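Local coordinates for fosfomycin resistance protein FosX (Mesorhizobium loti, PDB 1R9C) that catalyses the manganese-dependent hydration of the antibiotic fosfomycin and thereby confers resistance to it, at residues G24-R29 with F117-G122; F47-I52 with I70-D75; E84-L89 with R105-Y110. All coordinates share one frame; numbering follows the deposited sequence.

Following the chain from the N terminus, past strand 5-12, the first contact segment is the end of helix 15-26; interaction 1 joins its last turn to strand 116-120, closing a loop of 87 residues that spans most of the chain. The other two contacts both fall within that span. Interaction 2 closes a shorter loop of 17 residues, from the hairpin at 47-52 to strand 69-73; interaction 3 then closes one of 15, from helix 79-89 to strand 106-110. These two follow in series, without crossing. Interactions 1 and 2 tie the N-terminal half to the three-stranded sheet, whereas interaction 3 packs that sheet against its own helix. Strand 116-120 lies between 69-73 and 106-110, so all three contacts converge on one sheet.

Interaction 1 (G24-R29 with F117-G122). With MN (manganese (II) ion), chain C.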
loop_
_atom_site.group_PDB
_atom_site.type_symbol
_atom_site.label_atom_id
_atom_site.label_comp_id
_atom_site.label_asym_id
_atom_site.label_seq_id
_atom_site.Cartn_x
_atom_site.Cartn_y
_atom_site.Cartn_z
ATOM N N GLY A 24 -8.968 -7.495 -13.570
ATOM C CA GLY A 24 -8.360 -7.650 -14.881
ATOM C C GLY A 24 -6.851 -7.798 -14.761
ATOM O O GLY A 24 -6.267 -8.656 -15.434
ATOM N N VAL A 25 -6.226 -6.979 -13.917
ATOM C CA VAL A 25 -4.760 -6.988 -13.800
ATOM C C VAL A 25 -4.293 -8.038 -12.801
ATOM O O VAL A 25 -3.383 -8.806 -13.114
ATOM C CB VAL A 25 -4.140 -5.603 -13.473
ATOM C CG1 VAL A 25 -2.636 -5.677 -13.442
ATOM C CG2 VAL A 25 -4.512 -4.584 -14.497
ATOM N N PHE A 26 -4.912 -8.095 -11.617
ATOM C CA PHE A 26 -4.364 -8.936 -10.560
ATOM C C PHE A 26 -5.124 -10.225 -10.297
ATOM O O PHE A 26 -4.730 -10.978 -9.429
ATOM C CB PHE A 26 -4.218 -8.163 -9.231
ATOM C CG PHE A 26 -3.504 -6.838 -9.339
ATOM C CD1 PHE A 26 -4.222 -5.652 -9.321
ATOM C CD2 PHE A 26 -2.114 -6.754 -9.354
ATOM C CE1 PHE A 26 -3.556 -4.404 -9.372
ATOM C CE2 PHE A 26 -1.463 -5.513 -9.422
ATOM C CZ PHE A 26 -2.181 -4.338 -9.416
ATOM N N ASP A 27 -6.210 -10.477 -11.038
ATOM C CA ASP A 27 -7.149 -11.533 -10.702
ATOM C C ASP A 27 -7.665 -11.389 -9.264
ATOM O O ASP A 27 -7.867 -12.370 -8.565
ATOM C CB ASP A 27 -6.550 -12.929 -10.958
ATOM C CG ASP A 27 -7.572 -13.921 -11.467
ATOM O OD1 ASP A 27 -8.738 -13.526 -11.784
ATOM O OD2 ASP A 27 -7.296 -15.141 -11.592
ATOM N N ALA A 28 -7.848 -10.150 -8.819
ATOM C CA ALA A 28 -8.443 -9.921 -7.506
ATOM C C ALA A 28 -9.806 -10.600 -7.423
ATOM O O ALA A 28 -10.537 -10.614 -8.401
ATOM C CB ALA A 28 -8.601 -8.440 -7.264
ATOM N N ARG A 29 -10.151 -11.103 -6.232
ATOM C CA ARG A 29 -11.433 -11.750 -5.944
ATOM C C ARG A 29 -12.206 -10.822 -4.981
ATOM O O ARG A 29 -11.709 -10.482 -3.901
ATOM C CB ARG A 29 -11.181 -13.125 -5.290
ATOM C CG ARG A 29 -12.431 -13.931 -4.911
ATOM C CD ARG A 29 -12.190 -15.107 -3.932
ATOM N NE ARG A 29 -13.099 -15.056 -2.775
ATOM C CZ ARG A 29 -14.428 -15.214 -2.829
ATOM N NH1 ARG A 29 -15.047 -15.471 -3.981
ATOM N NH2 ARG A 29 -15.147 -15.118 -1.713
ATOM N N PHE A 117 0.931 1.660 -9.849
ATOM C CA PHE A 117 1.202 0.269 -9.451
ATOM C C PHE A 117 2.354 -0.223 -10.269
ATOM O O PHE A 117 2.651 0.370 -11.319
ATOM C CB PHE A 117 -0.019 -0.604 -9.742
ATOM C CG PHE A 117 -1.178 -0.323 -8.834
ATOM C CD1 PHE A 117 -2.189 0.553 -9.230
ATOM C CD2 PHE A 117 -1.229 -0.895 -7.566
ATOM C CE1 PHE A 117 -3.259 0.857 -8.362
ATOM C CE2 PHE A 117 -2.301 -0.623 -6.693
ATOM C CZ PHE A 117 -3.311 0.250 -7.100
ATOM N N GLU A 118 3.009 -1.286 -9.806
ATOM C CA GLU A 118 4.169 -1.835 -10.499
ATOM C C GLU A 118 3.985 -3.361 -10.459
ATOM O O GLU A 118 3.505 -3.892 -9.465
ATOM C CB GLU A 118 5.462 -1.457 -9.765
ATOM C CG GLU A 118 6.717 -2.124 -10.363
ATOM C CD GLU A 118 8.026 -1.756 -9.675
ATOM O OE1 GLU A 118 8.068 -0.925 -8.694
ATOM O OE2 GLU A 118 9.065 -2.290 -10.193
ATOM N N LEU A 119 4.312 -4.025 -11.567
ATOM C CA LEU A 119 4.487 -5.482 -11.600
ATOM C C LEU A 119 5.973 -5.684 -11.851
ATOM O O LEU A 119 6.504 -5.199 -12.857
ATOM C CB LEU A 119 3.666 -6.090 -12.748
ATOM C CG LEU A 119 2.184 -5.708 -12.668
ATOM C CD1 LEU A 119 1.492 -6.059 -13.955
ATOM C CD2 LEU A 119 1.500 -6.439 -11.467
ATOM N N HIS A 120 6.647 -6.359 -10.921
ATOM C CA HIS A 120 8.106 -6.467 -10.913
ATOM C C HIS A 120 8.500 -7.970 -10.905
ATOM O O HIS A 120 7.950 -8.713 -10.133
ATOM C CB HIS A 120 8.651 -5.762 -9.650
ATOM C CG HIS A 120 10.139 -5.812 -9.534
ATOM N ND1 HIS A 120 10.973 -5.437 -10.560
ATOM C CD2 HIS A 120 10.944 -6.198 -8.515
ATOM C CE1 HIS A 120 12.234 -5.600 -10.190
ATOM N NE2 HIS A 120 12.243 -6.060 -8.950
ATOM N N THR A 121 9.434 -8.386 -11.770
ATOM C CA THR A 121 9.857 -9.797 -11.900
ATOM C C THR A 121 11.048 -10.188 -11.008
ATOM O O THR A 121 11.404 -11.372 -10.897
ATOM C CB THR A 121 10.170 -10.156 -13.386
ATOM O OG1 THR A 121 11.427 -9.588 -13.765
ATOM C CG2 THR A 121 9.129 -9.489 -14.350
ATOM N N GLY A 122 11.654 -9.203 -10.367
ATOM C CA GLY A 122 12.905 -9.412 -9.662
ATOM C C GLY A 122 12.724 -9.462 -8.158
ATOM O O GLY A 122 11.611 -9.348 -7.665
HETATM MN MN MN C . 9.328 -0.054 -7.517
HETATM O O HOH W 1 10.803 1.084 -6.317
#
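Aromatic packing comes first: the ring of Phe26 turns its edge toward the face of Phe117, with centroids 5.8 Å apart and planes inclined at 66°, an edge-to-face (T-shaped) pair that falls short of a perpendicular one. Between the two rings the closest atoms are Phe26 CZ and Phe117 CD2, 4.0 Å apart. With chi1 at -50°, the Phe26 ring stands beside its own backbone N, and this carries its far edge to the sheet although the bond to CB does not aim there.

Aliphatic contacts complete the interface. The two methyls of Leu119 divide the work: CD2 meets Phe26 CE2 at 3.7 Å, while CD1 lies 4.2 Å from Val25 CG1. That same Val25 methyl sits 4.1 Å above the plane of the Phe26 ring, over its centre, so the two helical residues reach the sheet as one packed unit. No hydrogen bond crosses between the segments, and all four touching residues are buried.

Metal coordination occupies the other side of the strand. Glu118 points away from the helix, extended through chi1 and chi2, and binds manganese through OE1 at 1.9 Å; OE2, 3.5 Å from the metal, does not coordinate but is hydrogen-bonded to Ser106 OG. His69, His7 of the second subunit and a water complete the ligands observed.

Around the contact, Val25, Phe26 and Leu119 all touch Phe109 of strand 106-110, Phe117 meets Phe10 edge-to-face, and Ile2 of the second subunit packs on Phe26 and Leu119.

Interaction 2 (F47-I52 with I70-D75); sequences FLIGDI and IAFKID
Phe72 contributes the most buried surface here, inserting its ring between strand 69-73 and the hairpin that follows strand 44-49. Its partner along one edge is Ile52: CD1 lies near the ring plane, 3.8 Å from Phe72 CE2 and 4.1 Å from Phe72 CD2, and the two side chains run alongside each other but point opposite ways. In Ile52, chi1 of -60° sets CG1 beside the backbone N and anti to the carbonyl carbon, the branch from which CD1 extends to the ring.

Ile49 brings a second delta methyl from the other end of the turn. Ile49 CD1 is 4.3 Å from Phe72 CZ and approaches obliquely, a looser contact than that of Ile52. The two isoleucines are held in this relation by a type II' turn: Ile49 N donates to Ile52 O and Ile52 N to Ile49 O, both at 2.9 Å, with Gly50 supplying the positive phi at the first inner position. The tight turn holds the two isoleucine backbones in register, and their side-chain torsions bring both CD1 methyls to the ring.

Beyond this pair of segments, Phe72 also meets the Phe26 ring, with planes at about 50°, and touches Met8. Lys73, next in the strand, gives NZ to Ile74 O at 2.8 Å from above the carbonyl plane and forms a salt bridge with Glu3 of the second subunit.

Residues 70-73 pair antiparallel with a strand of that subunit, so the sheet continues across the dimer interface. The contact thus joins the four-stranded N-terminal sheet to the three-stranded sheet, consistent with the vicinal oxygen chelate fold; the metal site itself is shared between subunits, His69 and Glu118 coming from this chain and His7 from the other.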
loop_
_atom_site.group_PDB
_atom_site.type_symbol
_atom_site.label_atom_id
_atom_site.label_comp_id
_atom_site.label_asym_id
_atom_site.label_seq_id
_atom_site.Cartn_x
_atom_site.Cartn_y
_atom_site.Cartn_z
ATOM N N PHE A 47 -11.233 -6.819 -1.557
ATOM C CA PHE A 47 -10.762 -7.837 -2.467
ATOM C C PHE A 47 -9.602 -8.586 -1.866
ATOM O O PHE A 47 -8.868 -8.052 -1.010
ATOM C CB PHE A 47 -10.259 -7.203 -3.776
ATOM C CG PHE A 47 -11.333 -6.556 -4.605
ATOM C CD1 PHE A 47 -11.727 -5.229 -4.360
ATOM C CD2 PHE A 47 -11.907 -7.237 -5.659
ATOM C CE1 PHE A 47 -12.693 -4.624 -5.137
ATOM C CE2 PHE A 47 -12.910 -6.623 -6.450
ATOM C CZ PHE A 47 -13.294 -5.322 -6.178
ATOM N N LEU A 48 -9.417 -9.817 -2.354
ATOM C CA LEU A 48 -8.193 -10.559 -2.086
ATOM C C LEU A 48 -7.408 -10.769 -3.390
ATOM O O LEU A 48 -7.969 -11.132 -4.452
ATOM C CB LEU A 48 -8.483 -11.915 -1.430
ATOM C CG LEU A 48 -8.812 -12.025 0.064
ATOM C CD1 LEU A 48 -9.260 -13.442 0.460
ATOM C CD2 LEU A 48 -7.573 -11.631 0.876
ATOM N N ILE A 49 -6.111 -10.501 -3.295
ATOM C CA ILE A 49 -5.153 -10.882 -4.326
ATOM C C ILE A 49 -4.256 -11.894 -3.620
ATOM O O ILE A 49 -3.368 -11.510 -2.890
ATOM C CB ILE A 49 -4.340 -9.664 -4.811
ATOM C CG1 ILE A 49 -5.272 -8.642 -5.492
ATOM C CG2 ILE A 49 -3.278 -10.141 -5.855
ATOM C CD1 ILE A 49 -4.720 -7.264 -5.639
ATOM N N GLY A 50 -4.548 -13.183 -3.793
ATOM C CA GLY A 50 -3.909 -14.217 -3.003
ATOM C C GLY A 50 -4.373 -14.029 -1.558
ATOM O O GLY A 50 -5.568 -14.114 -1.250
ATOM N N ASP A 51 -3.438 -13.724 -0.674
ATOM C CA ASP A 51 -3.810 -13.429 0.707
ATOM C C ASP A 51 -3.714 -11.913 1.007
ATOM O O ASP A 51 -3.793 -11.506 2.166
ATOM C CB ASP A 51 -2.873 -14.195 1.638
ATOM C CG ASP A 51 -1.430 -13.824 1.407
ATOM O OD1 ASP A 51 -1.181 -12.842 0.681
ATOM O OD2 ASP A 51 -0.466 -14.422 1.925
ATOM N N ILE A 52 -3.566 -11.086 -0.014
ATOM C CA ILE A 52 -3.468 -9.638 0.221
ATOM C C ILE A 52 -4.855 -8.990 0.197
ATOM O O ILE A 52 -5.594 -9.119 -0.771
ATOM C CB ILE A 52 -2.537 -8.999 -0.820
ATOM C CG1 ILE A 52 -1.147 -9.599 -0.716
ATOM C CG2 ILE A 52 -2.481 -7.438 -0.672
ATOM C CD1 ILE A 52 -0.330 -9.381 -1.990
ATOM N N ILE A 70 2.938 0.951 -5.291
ATOM C CA ILE A 70 2.887 -0.374 -4.683
ATOM C C ILE A 70 3.204 -1.381 -5.772
ATOM O O ILE A 70 2.602 -1.333 -6.861
ATOM C CB ILE A 70 1.469 -0.657 -4.088
ATOM C CG1 ILE A 70 1.090 0.325 -2.969
ATOM C CG2 ILE A 70 1.344 -2.108 -3.603
ATOM C CD1 ILE A 70 2.079 0.392 -1.787
ATOM N N ALA A 71 4.091 -2.320 -5.468
ATOM C CA ALA A 71 4.603 -3.268 -6.460
ATOM C C ALA A 71 4.262 -4.697 -6.081
ATOM O O ALA A 71 4.488 -5.115 -4.945
ATOM C CB ALA A 71 6.146 -3.108 -6.662
ATOM N N PHE A 72 3.685 -5.419 -7.038
ATOM C CA PHE A 72 3.390 -6.849 -6.900
ATOM C C PHE A 72 4.396 -7.706 -7.657
ATOM O O PHE A 72 4.956 -7.304 -8.675
ATOM C CB PHE A 72 1.957 -7.126 -7.398
ATOM C CG PHE A 72 0.904 -6.507 -6.515
ATOM C CD1 PHE A 72 0.475 -5.203 -6.735
ATOM C CD2 PHE A 72 0.387 -7.206 -5.434
ATOM C CE1 PHE A 72 -0.490 -4.625 -5.882
ATOM C CE2 PHE A 72 -0.602 -6.629 -4.590
ATOM C CZ PHE A 72 -1.015 -5.337 -4.830
ATOM N N LYS A 73 4.609 -8.920 -7.179
ATOM C CA LYS A 73 5.606 -9.812 -7.782
ATOM C C LYS A 73 5.001 -10.720 -8.852
ATOM O O LYS A 73 3.959 -11.340 -8.639
ATOM C CB LYS A 73 6.250 -10.696 -6.684
ATOM C CG LYS A 73 7.299 -11.731 -7.176
ATOM C CD LYS A 73 8.603 -11.057 -7.721
ATOM C CE LYS A 73 9.684 -12.105 -8.067
ATOM N NZ LYS A 73 9.205 -13.135 -9.096
ATOM N N ILE A 74 5.674 -10.803 -10.000
ATOM C CA ILE A 74 5.264 -11.719 -11.060
ATOM C C ILE A 74 6.522 -12.434 -11.546
ATOM O O ILE A 74 7.642 -12.042 -11.195
ATOM C CB ILE A 74 4.580 -10.980 -12.272
ATOM C CG1 ILE A 74 5.543 -9.959 -12.911
ATOM C CG2 ILE A 74 3.243 -10.323 -11.883
ATOM C CD1 ILE A 74 5.252 -9.730 -14.412
ATOM N N ASP A 75 6.327 -13.470 -12.355
ATOM C CA ASP A 75 7.424 -14.224 -12.900
ATOM C C ASP A 75 7.841 -13.599 -14.202
ATOM O O ASP A 75 6.997 -13.132 -14.972
ATOM C CB ASP A 75 7.024 -15.676 -13.151
ATOM C CG ASP A 75 8.226 -16.538 -13.530
ATOM O OD1 ASP A 75 8.525 -16.665 -14.733
ATOM O OD2 ASP A 75 8.968 -17.048 -12.680
#

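Interaction 3 (E84-L89 with R105-Y110)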
loop_
_atom_site.group_PDB
_atom_site.type_symbol
_atom_site.label_atom_id
_atom_site.label_comp_id
_atom_site.label_asym_id
_atom_site.label_seq_id
_atom_site.Cartn_x
_atom_site.Cartn_y
_atom_site.Cartn_z
ATOM N N GLU A 84 0.103 -6.961 -21.757
ATOM C CA GLU A 84 -1.142 -7.187 -22.497
ATOM C C GLU A 84 -2.400 -6.919 -21.672
ATOM O O GLU A 84 -3.310 -6.235 -22.153
ATOM C CB GLU A 84 -1.202 -8.636 -22.990
ATOM C CG GLU A 84 -0.480 -8.881 -24.303
ATOM C CD GLU A 84 -0.355 -10.368 -24.660
ATOM O OE1 GLU A 84 -1.252 -11.172 -24.279
ATOM O OE2 GLU A 84 0.646 -10.733 -25.328
ATOM N N ARG A 85 -2.471 -7.483 -20.457
ATOM C CA ARG A 85 -3.626 -7.282 -19.584
ATOM C C ARG A 85 -3.798 -5.783 -19.324
ATOM O O ARG A 85 -4.900 -5.245 -19.420
ATOM C CB ARG A 85 -3.482 -8.026 -18.234
ATOM C CG ARG A 85 -3.663 -9.560 -18.236
ATOM C CD ARG A 85 -3.207 -10.228 -16.909
ATOM N NE ARG A 85 -3.820 -11.535 -16.641
ATOM C CZ ARG A 85 -4.468 -11.856 -15.499
ATOM N NH1 ARG A 85 -4.600 -10.976 -14.518
ATOM N NH2 ARG A 85 -5.000 -13.065 -15.338
ATOM N N VAL A 86 -2.701 -5.103 -18.985
ATOM C CA VAL A 86 -2.753 -3.656 -18.753
ATOM C C VAL A 86 -3.279 -2.954 -20.006
ATOM O O VAL A 86 -4.147 -2.091 -19.922
ATOM C CB VAL A 86 -1.371 -3.108 -18.260
ATOM C CG1 VAL A 86 -1.352 -1.577 -18.200
ATOM C CG2 VAL A 86 -1.061 -3.704 -16.857
ATOM N N GLY A 87 -2.767 -3.372 -21.160
ATOM C CA GLY A 87 -3.251 -2.929 -22.456
ATOM C C GLY A 87 -4.752 -3.059 -22.666
ATOM O O GLY A 87 -5.404 -2.086 -23.019
ATOM N N LYS A 88 -5.315 -4.239 -22.405
ATOM C CA LYS A 88 -6.741 -4.456 -22.681
ATOM C C LYS A 88 -7.664 -3.590 -21.786
ATOM O O LYS A 88 -8.795 -3.262 -22.173
ATOM C CB LYS A 88 -7.098 -5.946 -22.592
ATOM N N LEU A 89 -7.156 -3.187 -20.622
ATOM C CA LEU A 89 -7.900 -2.297 -19.737
ATOM C C LEU A 89 -7.795 -0.815 -20.096
ATOM O O LEU A 89 -8.542 0.004 -19.561
ATOM C CB LEU A 89 -7.517 -2.510 -18.286
ATOM C CG LEU A 89 -7.995 -3.828 -17.668
ATOM C CD1 LEU A 89 -7.153 -4.081 -16.443
ATOM C CD2 LEU A 89 -9.488 -3.779 -17.300
ATOM N N ARG A 105 12.712 -6.887 -14.230
ATOM C CA ARG A 105 12.102 -5.829 -15.023
ATOM C C ARG A 105 10.712 -5.513 -14.487
ATOM O O ARG A 105 10.170 -6.259 -13.701
ATOM C CB ARG A 105 12.037 -6.170 -16.509
ATOM C CG ARG A 105 11.613 -7.570 -16.832
ATOM C CD ARG A 105 11.873 -7.933 -18.298
ATOM N NE ARG A 105 11.250 -9.195 -18.676
ATOM C CZ ARG A 105 10.800 -9.489 -19.908
ATOM N NH1 ARG A 105 10.873 -8.589 -20.884
ATOM N NH2 ARG A 105 10.252 -10.681 -20.149
ATOM N N SER A 106 10.165 -4.371 -14.893
ATOM C CA SER A 106 8.914 -3.908 -14.329
ATOM C C SER A 106 8.011 -3.342 -15.385
ATOM O O SER A 106 8.476 -2.836 -16.431
ATOM C CB SER A 106 9.167 -2.832 -13.283
ATOM O OG SER A 106 10.014 -3.356 -12.292
ATOM N N ILE A 107 6.721 -3.448 -15.087
ATOM C CA ILE A 107 5.676 -2.699 -15.776
ATOM C C ILE A 107 5.125 -1.708 -14.728
ATOM O O ILE A 107 4.753 -2.129 -13.620
ATOM C CB ILE A 107 4.542 -3.665 -16.228
ATOM C CG1 ILE A 107 5.062 -4.736 -17.171
ATOM C CG2 ILE A 107 3.347 -2.893 -16.850
ATOM C CD1 ILE A 107 4.297 -6.058 -17.055
ATOM N N TYR A 108 5.077 -0.416 -15.063
ATOM C CA TYR A 108 4.436 0.555 -14.158
ATOM C C TYR A 108 3.236 1.102 -14.892
ATOM O O TYR A 108 3.347 1.454 -16.050
ATOM C CB TYR A 108 5.340 1.745 -13.838
ATOM C CG TYR A 108 6.621 1.416 -13.133
ATOM C CD1 TYR A 108 7.730 1.016 -13.859
ATOM C CD2 TYR A 108 6.748 1.541 -11.742
ATOM C CE1 TYR A 108 8.921 0.709 -13.239
ATOM C CE2 TYR A 108 7.981 1.251 -11.113
ATOM C CZ TYR A 108 9.040 0.816 -11.877
ATOM O OH TYR A 108 10.266 0.526 -11.329
ATOM N N PHE A 109 2.104 1.156 -14.208
ATOM C CA PHE A 109 0.855 1.606 -14.803
ATOM C C PHE A 109 0.057 2.378 -13.732
ATOM O O PHE A 109 0.426 2.379 -12.565
ATOM C CB PHE A 109 0.074 0.411 -15.392
ATOM C CG PHE A 109 -0.537 -0.509 -14.359
ATOM C CD1 PHE A 109 -1.835 -0.312 -13.901
ATOM C CD2 PHE A 109 0.191 -1.594 -13.855
ATOM C CE1 PHE A 109 -2.378 -1.157 -12.932
ATOM C CE2 PHE A 109 -0.352 -2.444 -12.902
ATOM C CZ PHE A 109 -1.646 -2.239 -12.451
ATOM N N TYR A 110 -0.974 3.092 -14.152
ATOM C CA TYR A 110 -1.785 3.892 -13.238
ATOM C C TYR A 110 -3.185 3.322 -13.329
ATOM O O TYR A 110 -3.600 2.900 -14.409
ATOM C CB TYR A 110 -1.828 5.359 -13.696
ATOM C CG TYR A 110 -0.464 5.995 -13.787
ATOM C CD1 TYR A 110 0.280 5.884 -14.948
ATOM C CD2 TYR A 110 0.101 6.639 -12.681
ATOM C CE1 TYR A 110 1.524 6.433 -15.051
ATOM C CE2 TYR A 110 1.372 7.177 -12.748
ATOM C CZ TYR A 110 2.067 7.094 -13.958
ATOM O OH TYR A 110 3.311 7.620 -14.073
#
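One face of the Phe109 ring receives Val86 CG2 in a CH-pi contact: the methyl is 4.2 Å from the ring centroid and 22° off the normal, hence over the face but displaced toward the rim. The displacement is toward the CD2 side, where Val86 CG2 comes within 3.9 Å of Phe109 CD2. This is helix-on-sheet packing in the second module of the vicinal oxygen chelate fold, with helix 79-89 laid against strand 106-110.

Val86 uses both of its branches. While CG2 covers the ring, Val86 CG1 presses on the root of the same side chain, 3.7 Å from Phe109 CB. On the strand side, chi1 of 72° places the ring of Phe109 between its backbone N and carbonyl carbon, and chi2 near 90° turns a face to Val86. Val86 CA and Phe109 CA are 7.5 Å apart, and no hydrogen bond links the segments; the evidence is for purely apolar packing.

Tyr108 and Tyr110 leave the strand on the side away from the helix, where Tyr108 meets the metal ligand His69 edge-to-face and Tyr110 forms a cation-pi pair with Arg65. The strand thus presents apolar groups to helix 79-89 while its other side reaches the neighbourhood of the metal site. Just before the strand, Arg105 makes a salt bridge with Asp76 and a cation-pi contact with Phe79.

Ile107 extends the apolar row alongside Phe109, with a looser touch at its branch methyl: Ile107 CG2 lies 4.5 Å from Val86 CG2.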